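Long-range contacts in subtilase cytotoxin subunit A (Escherichia coli, PDB 2IY9), which cleaves the host endoplasmic reticulum chaperone BiP as the subtilisin-like serine protease subunit of an AB5 toxin, triggering ER stress and eventual cell death: residues 147-152 / 175-180; 181-186 / 269-274; 214-219 / 247-252. All coordinates share one frame; numbering follows the deposited sequence.

Contact 1: residues 147-152 / 175-180; sequences INISGG and RLIVAA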
loop_
_atom_site.group_PDB
_atom_site.type_symbol
_atom_site.label_atom_id
_atom_site.label_comp_id
_atom_site.label_asym_id
_atom_site.label_seq_id
_atom_site.Cartn_x
_atom_site.Cartn_y
_atom_site.Cartn_z
ATOM N N ILE A 147 -5.375 -2.142 -4.030
ATOM C CA ILE A 147 -5.274 -0.721 -4.323
ATOM C C ILE A 147 -4.291 -0.038 -3.369
ATOM O O ILE A 147 -4.550 0.080 -2.168
ATOM C CB ILE A 147 -6.675 -0.038 -4.220
ATOM C CG1 ILE A 147 -7.697 -0.734 -5.142
ATOM C CG2 ILE A 147 -6.588 1.453 -4.554
ATOM C CD1 ILE A 147 -9.145 -0.397 -4.781
ATOM N N ASN A 148 -3.171 0.425 -3.921
ATOM C CA ASN A 148 -2.110 1.044 -3.129
ATOM C C ASN A 148 -2.267 2.548 -3.038
ATOM O O ASN A 148 -2.259 3.263 -4.057
ATOM C CB ASN A 148 -0.744 0.712 -3.720
ATOM C CG ASN A 148 0.400 1.213 -2.856
ATOM O OD1 ASN A 148 0.888 2.351 -3.012
ATOM N ND2 ASN A 148 0.811 0.383 -1.915
ATOM N N ILE A 149 -2.402 3.025 -1.805
ATOM C CA ILE A 149 -2.506 4.450 -1.543
ATOM C C ILE A 149 -1.407 4.844 -0.543
ATOM O O ILE A 149 -1.633 4.908 0.668
ATOM C CB ILE A 149 -3.929 4.834 -1.058
ATOM C CG1 ILE A 149 -4.974 4.209 -2.010
ATOM C CG2 ILE A 149 -4.064 6.372 -0.936
ATOM C CD1 ILE A 149 -6.380 4.790 -1.957
ATOM N N SER A 150 -0.216 5.084 -1.083
ATOM C CA SER A 150 0.949 5.501 -0.304
ATOM C C SER A 150 0.889 7.008 -0.024
ATOM O O SER A 150 1.738 7.782 -0.480
ATOM C CB SER A 150 2.239 5.158 -1.055
ATOM O OG SER A 150 2.548 3.783 -0.970
ATOM N N GLY A 151 -0.134 7.414 0.719
ATOM C CA GLY A 151 -0.382 8.817 1.020
ATOM C C GLY A 151 -1.867 8.983 1.233
ATOM O O GLY A 151 -2.519 8.112 1.816
ATOM N N GLY A 152 -2.407 10.087 0.730
ATOM C CA GLY A 152 -3.829 10.339 0.843
ATOM C C GLY A 152 -4.153 11.787 1.130
ATOM O O GLY A 152 -3.327 12.677 0.911
ATOM N N ARG A 175 -12.452 -5.818 -2.999
ATOM C CA ARG A 175 -11.176 -5.099 -3.140
ATOM C C ARG A 175 -10.646 -4.606 -1.801
ATOM O O ARG A 175 -11.413 -4.422 -0.846
ATOM C CB ARG A 175 -11.318 -3.918 -4.105
ATOM C CG ARG A 175 -11.901 -4.302 -5.455
ATOM C CD ARG A 175 -11.938 -3.118 -6.432
ATOM N NE ARG A 175 -12.729 -3.462 -7.608
ATOM C CZ ARG A 175 -12.262 -4.128 -8.662
ATOM N NH1 ARG A 175 -10.994 -4.508 -8.713
ATOM N NH2 ARG A 175 -13.069 -4.393 -9.681
ATOM N N LEU A 176 -9.329 -4.390 -1.753
ATOM C CA LEU A 176 -8.656 -3.895 -0.573
ATOM C C LEU A 176 -7.903 -2.617 -0.856
ATOM O O LEU A 176 -7.301 -2.467 -1.917
ATOM C CB LEU A 176 -7.664 -4.921 -0.034
ATOM C CG LEU A 176 -8.297 -6.152 0.608
ATOM C CD1 LEU A 176 -7.215 -7.166 0.855
ATOM C CD2 LEU A 176 -9.083 -5.774 1.900
ATOM N N ILE A 177 -7.927 -1.712 0.116
ATOM C CA ILE A 177 -7.137 -0.487 0.028
ATOM C C ILE A 177 -6.026 -0.559 1.056
ATOM O O ILE A 177 -6.276 -0.725 2.260
ATOM C CB ILE A 177 -7.981 0.769 0.243
ATOM C CG1 ILE A 177 -8.946 0.943 -0.938
ATOM C CG2 ILE A 177 -7.092 2.001 0.383
ATOM C CD1 ILE A 177 -9.824 2.148 -0.808
ATOM N N VAL A 178 -4.803 -0.473 0.561
ATOM C CA VAL A 178 -3.631 -0.462 1.414
ATOM C C VAL A 178 -3.206 1.000 1.533
ATOM O O VAL A 178 -2.822 1.630 0.541
ATOM C CB VAL A 178 -2.514 -1.356 0.844
ATOM C CG1 VAL A 178 -1.389 -1.533 1.877
ATOM C CG2 VAL A 178 -3.089 -2.723 0.452
ATOM N N ALA A 179 -3.325 1.531 2.752
ATOM C CA ALA A 179 -3.217 2.970 3.010
ATOM C C ALA A 179 -2.148 3.316 4.044
ATOM O O ALA A 179 -2.168 2.796 5.155
ATOM C CB ALA A 179 -4.556 3.506 3.458
ATOM N N ALA A 180 -1.223 4.206 3.669
ATOM C CA ALA A 180 -0.187 4.702 4.585
ATOM C C ALA A 180 -0.839 5.532 5.689
ATOM O O ALA A 180 -1.764 6.305 5.408
ATOM C CB ALA A 180 0.827 5.558 3.815
HETATM O O HOH W 1 -4.104 7.105 3.919
#

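Contact 2: residues 181-186 / 269-274; sequences VGNDGA and SGTSEA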
loop_
_atom_site.group_PDB
_atom_site.type_symbol
_atom_site.label_atom_id
_atom_site.label_comp_id
_atom_site.label_asym_id
_atom_site.label_seq_id
_atom_site.Cartn_x
_atom_site.Cartn_y
_atom_site.Cartn_z
ATOM N N VAL A 181 -0.359 5.386 6.925
ATOM C CA VAL A 181 -0.910 6.176 8.039
ATOM C C VAL A 181 -0.285 7.576 8.097
ATOM O O VAL A 181 -0.720 8.427 8.876
ATOM C CB VAL A 181 -0.810 5.457 9.406
ATOM C CG1 VAL A 181 -1.648 4.188 9.397
ATOM C CG2 VAL A 181 0.642 5.159 9.799
ATOM N N GLY A 182 0.744 7.798 7.281
ATOM C CA GLY A 182 1.358 9.127 7.163
ATOM C C GLY A 182 2.619 9.299 7.979
ATOM O O GLY A 182 2.901 8.513 8.889
ATOM N N ASN A 183 3.389 10.330 7.641
ATOM C CA ASN A 183 4.657 10.585 8.322
ATOM C C ASN A 183 4.562 11.759 9.290
ATOM O O ASN A 183 3.601 12.526 9.234
ATOM C CB ASN A 183 5.765 10.841 7.311
ATOM C CG ASN A 183 6.060 9.630 6.435
ATOM O OD1 ASN A 183 5.674 8.506 6.746
ATOM N ND2 ASN A 183 6.760 9.863 5.340
ATOM N N ASP A 184 5.575 11.856 10.157
ATOM C CA ASP A 184 5.866 12.954 11.115
ATOM C C ASP A 184 5.928 12.466 12.568
ATOM O O ASP A 184 6.174 13.246 13.489
ATOM C CB ASP A 184 4.966 14.193 10.963
ATOM C CG ASP A 184 3.538 13.975 11.475
ATOM O OD1 ASP A 184 3.248 12.944 12.117
ATOM O OD2 ASP A 184 2.688 14.843 11.195
ATOM N N GLY A 185 5.696 11.173 12.756
ATOM C CA GLY A 185 5.785 10.541 14.067
ATOM C C GLY A 185 4.674 10.866 15.051
ATOM O O GLY A 185 4.773 10.516 16.230
ATOM N N ALA A 186 3.612 11.522 14.590
ATOM C CA ALA A 186 2.507 11.875 15.490
ATOM C C ALA A 186 1.707 10.650 15.935
ATOM O O ALA A 186 1.582 9.674 15.188
ATOM C CB ALA A 186 1.584 12.914 14.841
ATOM N N SER A 269 12.675 6.795 3.590
ATOM C CA SER A 269 12.128 6.189 4.788
ATOM C C SER A 269 10.734 6.760 4.988
ATOM O O SER A 269 10.481 7.942 4.682
ATOM C CB SER A 269 13.007 6.507 6.000
ATOM O OG SER A 269 14.286 5.906 5.860
ATOM N N GLY A 270 9.830 5.914 5.468
ATOM C CA GLY A 270 8.503 6.352 5.863
ATOM C C GLY A 270 7.395 5.381 5.502
ATOM O O GLY A 270 7.640 4.269 5.012
ATOM N N THR A 271 6.168 5.826 5.722
ATOM C CA THR A 271 4.996 4.966 5.544
ATOM C C THR A 271 4.589 4.750 4.083
ATOM O O THR A 271 3.897 3.785 3.781
ATOM C CB THR A 271 3.781 5.497 6.333
ATOM O OG1 THR A 271 3.462 6.814 5.883
ATOM C CG2 THR A 271 4.073 5.514 7.841
ATOM N N SER A 272 5.004 5.639 3.178
ATOM C CA SER A 272 4.722 5.435 1.747
ATOM C C SER A 272 5.376 4.137 1.278
ATOM O O SER A 272 4.728 3.272 0.665
ATOM C CB SER A 272 5.233 6.612 0.907
ATOM O OG SER A 272 4.523 7.808 1.199
ATOM N N GLU A 273 6.662 4.001 1.591
ATOM C CA GLU A 273 7.444 2.817 1.218
ATOM C C GLU A 273 6.896 1.540 1.866
ATOM O O GLU A 273 6.786 0.492 1.207
ATOM C CB GLU A 273 8.906 3.013 1.633
ATOM C CG GLU A 273 9.648 4.094 0.842
ATOM C CD GLU A 273 9.405 5.523 1.322
ATOM O OE1 GLU A 273 8.652 5.759 2.303
ATOM O OE2 GLU A 273 9.977 6.440 0.694
ATOM N N ALA A 274 6.570 1.635 3.156
ATOM C CA ALA A 274 6.009 0.511 3.914
ATOM C C ALA A 274 4.691 0.034 3.298
ATOM O O ALA A 274 4.461 -1.154 3.155
ATOM C CB ALA A 274 5.794 0.905 5.385
HETATM O O HOH W 2 7.056 7.796 3.215
#

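Contact 3: residues 214-219 / 247-252; sequences PVIRVA and VDIAAP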
loop_
_atom_site.group_PDB
_atom_site.type_symbol
_atom_site.label_atom_id
_atom_site.label_comp_id
_atom_site.label_asym_id
_atom_site.label_seq_id
_atom_site.Cartn_x
_atom_site.Cartn_y
_atom_site.Cartn_z
ATOM N N PRO A 214 -12.456 -2.564 4.372
ATOM C CA PRO A 214 -11.563 -2.908 3.260
ATOM C C PRO A 214 -10.200 -2.188 3.285
ATOM O O PRO A 214 -9.387 -2.400 2.393
ATOM C CB PRO A 214 -12.354 -2.437 2.050
ATOM C CG PRO A 214 -13.017 -1.187 2.531
ATOM C CD PRO A 214 -13.347 -1.442 4.005
ATOM N N VAL A 215 -9.968 -1.352 4.297
ATOM C CA VAL A 215 -8.710 -0.602 4.438
ATOM C C VAL A 215 -7.714 -1.370 5.330
ATOM O O VAL A 215 -8.081 -1.864 6.388
ATOM C CB VAL A 215 -8.959 0.817 5.020
ATOM C CG1 VAL A 215 -7.643 1.633 5.119
ATOM C CG2 VAL A 215 -9.991 1.587 4.173
ATOM N N ILE A 216 -6.458 -1.443 4.885
ATOM C CA ILE A 216 -5.350 -1.962 5.676
ATOM C C ILE A 216 -4.370 -0.808 5.889
ATOM O O ILE A 216 -3.782 -0.296 4.932
ATOM C CB ILE A 216 -4.655 -3.166 4.986
ATOM C CG1 ILE A 216 -5.640 -4.335 4.850
ATOM C CG2 ILE A 216 -3.428 -3.618 5.789
ATOM C CD1 ILE A 216 -5.131 -5.459 3.950
ATOM N N ARG A 217 -4.252 -0.379 7.142
ATOM C CA ARG A 217 -3.516 0.837 7.515
ATOM C C ARG A 217 -2.111 0.443 7.929
ATOM O O ARG A 217 -1.936 -0.358 8.837
ATOM C CB ARG A 217 -4.210 1.549 8.691
ATOM C CG ARG A 217 -5.644 1.983 8.393
ATOM C CD ARG A 217 -6.521 2.036 9.661
ATOM N NE ARG A 217 -7.914 2.270 9.273
ATOM C CZ ARG A 217 -8.768 1.304 8.959
ATOM N NH1 ARG A 217 -8.386 0.027 9.033
ATOM N NH2 ARG A 217 -10.008 1.605 8.593
ATOM N N VAL A 218 -1.117 1.015 7.257
ATOM C CA VAL A 218 0.258 0.544 7.364
ATOM C C VAL A 218 1.185 1.589 8.018
ATOM O O VAL A 218 1.239 2.740 7.578
ATOM C CB VAL A 218 0.806 0.122 5.966
ATOM C CG1 VAL A 218 2.277 -0.334 6.060
ATOM C CG2 VAL A 218 -0.060 -1.000 5.339
ATOM N N ALA A 219 1.895 1.170 9.066
ATOM C CA ALA A 219 2.976 1.963 9.684
ATOM C C ALA A 219 4.365 1.467 9.249
ATOM O O ALA A 219 4.502 0.341 8.761
ATOM C CB ALA A 219 2.862 1.917 11.200
ATOM N N VAL A 247 -3.839 1.757 13.251
ATOM C CA VAL A 247 -2.816 1.125 12.413
ATOM C C VAL A 247 -3.060 -0.387 12.460
ATOM O O VAL A 247 -3.149 -0.964 13.549
ATOM C CB VAL A 247 -1.377 1.438 12.934
ATOM C CG1 VAL A 247 -0.317 0.726 12.092
ATOM C CG2 VAL A 247 -1.114 2.974 12.994
ATOM N N ASP A 248 -3.167 -1.022 11.291
ATOM C CA ASP A 248 -3.433 -2.471 11.220
ATOM C C ASP A 248 -2.173 -3.345 11.241
ATOM O O ASP A 248 -2.181 -4.449 11.801
ATOM C CB ASP A 248 -4.275 -2.800 9.980
ATOM C CG ASP A 248 -5.643 -2.138 10.017
ATOM O OD1 ASP A 248 -6.435 -2.448 10.934
ATOM O OD2 ASP A 248 -5.918 -1.290 9.144
ATOM N N ILE A 249 -1.101 -2.845 10.630
ATOM C CA ILE A 249 0.131 -3.611 10.445
ATOM C C ILE A 249 1.302 -2.647 10.260
ATOM O O ILE A 249 1.129 -1.523 9.757
ATOM C CB ILE A 249 0.024 -4.574 9.214
ATOM C CG1 ILE A 249 1.094 -5.676 9.268
ATOM C CG2 ILE A 249 0.074 -3.793 7.881
ATOM C CD1 ILE A 249 0.868 -6.807 8.258
ATOM N N ALA A 250 2.487 -3.095 10.665
ATOM C CA ALA A 250 3.708 -2.367 10.384
ATOM C C ALA A 250 4.581 -3.177 9.436
ATOM O O ALA A 250 4.606 -4.415 9.472
ATOM C CB ALA A 250 4.457 -2.031 11.677
ATOM N N ALA A 251 5.302 -2.462 8.585
ATOM C CA ALA A 251 6.123 -3.094 7.582
ATOM C C ALA A 251 7.426 -2.330 7.433
ATOM O O ALA A 251 7.512 -1.176 7.860
ATOM C CB ALA A 251 5.363 -3.151 6.263
ATOM N N PRO A 252 8.458 -2.976 6.859
ATOM C CA PRO A 252 9.709 -2.292 6.538
ATOM C C PRO A 252 9.488 -0.900 5.935
ATOM O O PRO A 252 8.791 -0.762 4.925
ATOM C CB PRO A 252 10.351 -3.231 5.518
ATOM C CG PRO A 252 9.940 -4.596 6.006
ATOM C CD PRO A 252 8.511 -4.415 6.509
#

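Contact 1: residues 147-152 / 175-180
The flat groups that meet between Ile-147 to Ile-149 and Leu-176 to Ala-180 are peptide units of two parallel strands. On one face of this sheet lie Ile-147, Ile-149, Ile-177 and Ala-179, and on the other Asn-148 and Val-178. Ile-147 N donates to Leu-176 O (2.9 Å), Val-178 N to Ile-147 O (2.8 Å), Ile-149 N to Val-178 O (2.8 Å) and Ala-180 N, a little longer, to Ile-149 O (3.1 Å). Donors thus come from the two strands in turn, in a parallel register that sets Ile-147 beside Ile-177 and Ile-149 beside Ala-179.

Ile-177 fits between the two isoleucines opposite. Its CG2 branch, anti to the backbone N, reaches Ile-149 CD1 at 3.7 Å, while CG1 on the other branch meets Ile-147 CD1 at 4.1 Å. This apolar face packs on helix 125-134. The opposite face, with Val-178, lies against helix 271-288, where Asn-148 ND2 bonds to Ser-279.

Past the strand the chain bends through an inverse gamma turn centred on Ser-150, and a water bridges Gly-151 O and Ala-180 O, donating to both. The single proton of Ser-150 OG has two acceptors within reach, Asn-148 OD1 at 3.0 Å and the backbone O of Ser-272, while Ser-150 O accepts from His-89 NE2. Two neighbouring strands joined through helix 160-172 make a beta-alpha-beta unit of the subtilase core, and its C-terminal end runs up to the charge relay system, in keeping with the Ser-Gly-Gly segment that borders the substrate cleft in this family.

Contact 2: residues 181-186 / 269-274
Residues 181-183 run roughly counter to residues 269-271, their end-to-end directions 150° apart, and the backbones come nearest at Gly-182 and Thr-271, CA to CA 5.8 Å. Most of the work is done by one oxygen, Asn-183 OD1, which takes two bonds from Thr-271. The backbone N of Thr-271 sits in the carbonyl plane on a lone pair of OD1, 2.9 Å away and almost straight at 173°. Thr-271 OG1 donates to the same OD1, also at 2.9 Å, but from well above the carbonyl plane. Both can reach it because Thr-271 OG1 is folded between its own backbone N and carbonyl carbon (chi1 59°), which sets OG1 on the same side as the backbone N-H. OG1 in turn receives a weak bond from Gly-182 N at 3.2 Å. Held by its oxygen, the Asn-183 amide has its rotation set, with ND2 turned toward Ser-272, the assigned nucleophile of the charge relay system.

There a water accepts from Asn-183 ND2 (3.0 Å) and from Ser-272 N (3.0 Å) and donates to Glu-273 OE1 (2.7 Å). In subtilases the corresponding asparagine amide and the backbone N-H of the nucleophilic serine form the oxyanion hole, so the water probably occupies that site. Gly-270 is the N-cap residue of helix 271-288, and the start of this helix may polarise the Asn-183 carbonyl and make ND2 a better donor. Gly-270 itself holds a backbone conformation that suits glycine, and its CA lies close against the Asn-183 amide.

Away from the polar cluster, Val-181 CG2 meets Thr-271 CG2 at 4.0 Å, the two side chains crossing at about a right angle.

Contact 3: residues 214-219 / 247-252
Asp-248 OD2 is gripped twice by Arg-217: by the backbone N at 2.8 Å, on the anti lone pair, and by NH1, also at 2.8 Å, on the syn lone pair, where the bond is part of a salt bridge. NH1 meets OD2 close to the plane of the guanidinium group, although the carboxylate itself is turned 66° against it. One guanidinium face carries Val-215 CB, and the other N-H groups are used as well, NH2 in a second salt bridge to Asp-213 and NE in a bond to Ala-200 O.

The Arg-217 carbonyl takes two donors from the other segment: its O accepts from Asp-248 N at 2.8 Å and from Ile-249 N at 3.2 Å. Beyond this point the strands pair in parallel, Ala-219 N donating to Ile-249 O and Ala-251 N to Ala-219 O, each 2.9 Å. Val-218 and Ile-249 lie side by side on one face, Val-218 CG2 touching Ile-249 CG2 at 3.8 Å. Ala-219 CB, on the other face, meets CG1 of Val-247, in the loop just before the strand, at 3.5 Å.

Strand 249-252 is one edge strand of the parallel sheet, and strand 215-221 lies between it and strand 176-180. Val-218 and Ala-251 pack on helix 271-288, which carries Ser-272 at its start, while Pro-252 reaches helix 25-30.

How the contacts relate
Going from the N terminus, strand 147-149 comes first, and contact 1 closes the loop through helix 160-172 by pairing it with strand 176-180. The chain leaves that strand directly into 181-186, the opening segment of contact 2, which closes only at 269-274. Nested in that long excursion, contact 3 joins 214-219 to 247-252. None of the three loops cross. Strand 176-180 also bonds to strand 215-221, as between Ile-177 O and Ile-216 N, so contacts 1 and 3 share one parallel sheet. Contact 2 ties the loop after strand 176-180 to the start of helix 271-288, where Ser-150 OG probably bonds to Ser-272 O and Ala-274 packs on Ala-219.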